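Acyl-coenzyme A oxidase acox-1.1 (Caenorhabditis elegans, PDB 5K3H) catalyses the FAD-dependent desaturation of acyl-CoA by oxygen to (2E)-enoyl-CoA and hydrogen peroxide, the first step of peroxisomal beta-oxidation. Local coordinates at residues K450-V455 with Q502-A507. Residues are numbered along the deposited sequence; the frame is centred on the assembly and turned at random.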
ATOM      1  N   LYS B 450      27.018 -19.530  -4.955  1.00 27.84           N
ATOM      2  CA  LYS B 450      28.153 -20.280  -4.419  1.00 28.96           C
ATOM      3  C   LYS B 450      27.768 -21.728  -4.123  1.00 27.93           C
ATOM      4  O   LYS B 450      28.591 -22.643  -4.269  1.00 26.17           O
ATOM      5  CB  LYS B 450      28.665 -19.623  -3.146  1.00 33.83           C
ATOM      6  CG  LYS B 450      29.729 -20.451  -2.458  1.00 39.81           C
ATOM      7  CD  LYS B 450      29.990 -19.955  -1.030  1.00 48.35           C
ATOM      8  CE  LYS B 450      29.193 -20.819  -0.021  1.00 52.47           C
ATOM      9  NZ  LYS B 450      29.341 -20.351   1.391  1.00 55.87           N
ATOM     10  N   SER B 451      26.546 -21.942  -3.620  1.00 30.10           N
ATOM     11  CA  SER B 451      26.057 -23.294  -3.353  1.00 29.50           C
ATOM     12  C   SER B 451      25.758 -24.070  -4.647  1.00 29.37           C
ATOM     13  O   SER B 451      25.931 -25.296  -4.697  1.00 29.43           O
ATOM     14  CB  SER B 451      24.826 -23.216  -2.445  1.00 29.68           C
ATOM     15  OG  SER B 451      25.154 -22.498  -1.262  1.00 29.87           O
ATOM     16  N   ALA B 452      25.244 -23.388  -5.680  1.00 28.19           N
ATOM     17  CA  ALA B 452      25.060 -24.039  -6.973  1.00 28.76           C
ATOM     18  C   ALA B 452      26.400 -24.448  -7.574  1.00 28.96           C
ATOM     19  O   ALA B 452      26.491 -25.473  -8.261  1.00 29.53           O
ATOM     20  CB  ALA B 452      24.307 -23.119  -7.934  1.00 28.59           C
ATOM     21  N   ALA B 453      27.446 -23.646  -7.348  1.00 31.00           N
ATOM     22  CA  ALA B 453      28.781 -23.985  -7.842  1.00 31.49           C
ATOM     23  C   ALA B 453      29.322 -25.250  -7.181  1.00 31.11           C
ATOM     24  O   ALA B 453      29.959 -26.080  -7.847  1.00 32.23           O
ATOM     25  CB  ALA B 453      29.737 -22.815  -7.629  1.00 29.82           C
ATOM     26  N   LEU B 454      29.102 -25.409  -5.869  1.00 30.06           N
ATOM     27  CA  LEU B 454      29.490 -26.651  -5.204  1.00 30.74           C
ATOM     28  C   LEU B 454      28.804 -27.848  -5.843  1.00 32.39           C
ATOM     29  O   LEU B 454      29.450 -28.865  -6.131  1.00 34.49           O
ATOM     30  CB  LEU B 454      29.164 -26.599  -3.711  1.00 30.37           C
ATOM     31  CG  LEU B 454      29.933 -25.684  -2.754  1.00 31.57           C
ATOM     32  CD1 LEU B 454      29.336 -25.768  -1.373  1.00 32.46           C
ATOM     33  CD2 LEU B 454      31.360 -26.141  -2.684  1.00 31.96           C
ATOM     34  N   VAL B 455      27.494 -27.743  -6.087  1.00 31.92           N
ATOM     35  CA  VAL B 455      26.745 -28.865  -6.653  1.00 32.45           C
ATOM     36  C   VAL B 455      27.305 -29.244  -8.018  1.00 33.51           C
ATOM     37  O   VAL B 455      27.621 -30.411  -8.271  1.00 33.57           O
ATOM     38  CB  VAL B 455      25.241 -28.539  -6.734  1.00 32.19           C
ATOM     39  CG1 VAL B 455      24.504 -29.642  -7.487  1.00 31.41           C
ATOM     40  CG2 VAL B 455      24.649 -28.363  -5.340  1.00 31.55           C
ATOM     41  N   GLN B 502      14.952 -23.327  -9.836  1.00 22.09           N
ATOM     42  CA  GLN B 502      15.155 -21.907 -10.131  1.00 21.51           C
ATOM     43  C   GLN B 502      16.540 -21.437  -9.682  1.00 20.85           C
ATOM     44  O   GLN B 502      17.133 -20.550 -10.308  1.00 20.69           O
ATOM     45  CB  GLN B 502      14.038 -21.071  -9.484  1.00 21.30           C
ATOM     46  CG  GLN B 502      14.109 -19.568  -9.735  1.00 21.66           C
ATOM     47  CD  GLN B 502      13.964 -19.158 -11.213  1.00 22.39           C
ATOM     48  OE1 GLN B 502      13.313 -19.840 -12.017  1.00 24.44           O
ATOM     49  NE2 GLN B 502      14.566 -18.019 -11.566  1.00 22.82           N
ATOM     50  N   THR B 503      17.069 -22.013  -8.609  1.00 21.14           N
ATOM     51  CA  THR B 503      18.422 -21.669  -8.178  1.00 21.57           C
ATOM     52  C   THR B 503      19.466 -22.087  -9.211  1.00 22.51           C
ATOM     53  O   THR B 503      20.363 -21.305  -9.557  1.00 22.33           O
ATOM     54  CB  THR B 503      18.710 -22.298  -6.822  1.00 21.73           C
ATOM     55  OG1 THR B 503      17.870 -21.679  -5.845  1.00 20.83           O
ATOM     56  CG2 THR B 503      20.170 -22.132  -6.439  1.00 22.06           C
ATOM     57  N   LEU B 504      19.398 -23.334  -9.681  1.00 23.33           N
ATOM     58  CA  LEU B 504      20.387 -23.791 -10.653  1.00 23.17           C
ATOM     59  C   LEU B 504      20.198 -23.097 -12.004  1.00 23.36           C
ATOM     60  O   LEU B 504      21.179 -22.787 -12.698  1.00 21.63           O
ATOM     61  CB  LEU B 504      20.295 -25.308 -10.807  1.00 23.85           C
ATOM     62  CG  LEU B 504      20.368 -26.121  -9.504  1.00 25.67           C
ATOM     63  CD1 LEU B 504      20.176 -27.607  -9.813  1.00 25.49           C
ATOM     64  CD2 LEU B 504      21.634 -25.897  -8.668  1.00 26.08           C
ATOM     65  N   LYS B 505      18.946 -22.853 -12.402  1.00 20.93           N
ATOM     66  CA  LYS B 505      18.708 -22.185 -13.676  1.00 23.05           C
ATOM     67  C   LYS B 505      19.315 -20.786 -13.671  1.00 23.15           C
ATOM     68  O   LYS B 505      20.094 -20.424 -14.566  1.00 24.92           O
ATOM     69  CB  LYS B 505      17.207 -22.116 -13.943  1.00 26.12           C
ATOM     70  CG  LYS B 505      16.861 -21.391 -15.217  1.00 29.49           C
ATOM     71  CD  LYS B 505      15.368 -21.183 -15.397  1.00 34.15           C
ATOM     72  CE  LYS B 505      15.097 -20.408 -16.689  1.00 37.82           C
ATOM     73  NZ  LYS B 505      13.696 -20.565 -17.127  1.00 45.15           N
ATOM     74  N   ALA B 506      19.047 -20.019 -12.611  1.00 25.19           N
ATOM     75  CA  ALA B 506      19.561 -18.658 -12.532  1.00 25.75           C
ATOM     76  C   ALA B 506      21.078 -18.639 -12.433  1.00 25.33           C
ATOM     77  O   ALA B 506      21.731 -17.804 -13.065  1.00 23.27           O
ATOM     78  CB  ALA B 506      18.951 -17.946 -11.327  1.00 25.67           C
ATOM     79  N   ALA B 507      21.661 -19.557 -11.661  1.00 25.86           N
ATOM     80  CA  ALA B 507      23.119 -19.592 -11.563  1.00 25.44           C
ATOM     81  C   ALA B 507      23.749 -19.954 -12.908  1.00 24.67           C
ATOM     82  O   ALA B 507      24.723 -19.321 -13.340  1.00 24.99           O
ATOM     83  CB  ALA B 507      23.549 -20.548 -10.443  1.00 24.95           C
TER
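Ala452 meets Leu504 and Ala507 with a single methyl group, a compact example of how small side chains let two helices come close. Its CB points at the neighbouring helix and lies 3.7 Å from Ala507 CB, methyl against methyl. On another flank the same carbon takes up one branch of Leu504, CD2 standing 3.9 Å from Ala452 CB. The two partners approach from well-separated directions, subtending roughly 103° at that carbon. Leu504 leaves its backbone at a slant and reaches the alanine through its torsions: chi1 of -53° sets CG anti to the carbonyl carbon, and chi2 of 177° puts CD1 anti to CA, leaving CD2 as the branch that meets the alanine. With so little bulk between the backbones, Ala452 CA and Leu504 CA are only 6.0 Å apart.

In the fold, this joins helix 437-456, most of which falls in the C-alpha1 family region of the acyl-CoA oxidases, to helix 489-515, part of the C-terminal acyl-CoA oxidase family region. Ala507 also touches Val449 on the first of these helices, while Thr503 contacts Leu448 there and Ala534 of helix 520-553. Ala534 belongs to an ATP-binding site shared across the dimer, and the side chains of Ala507 and Ala534 are about 8 Å apart.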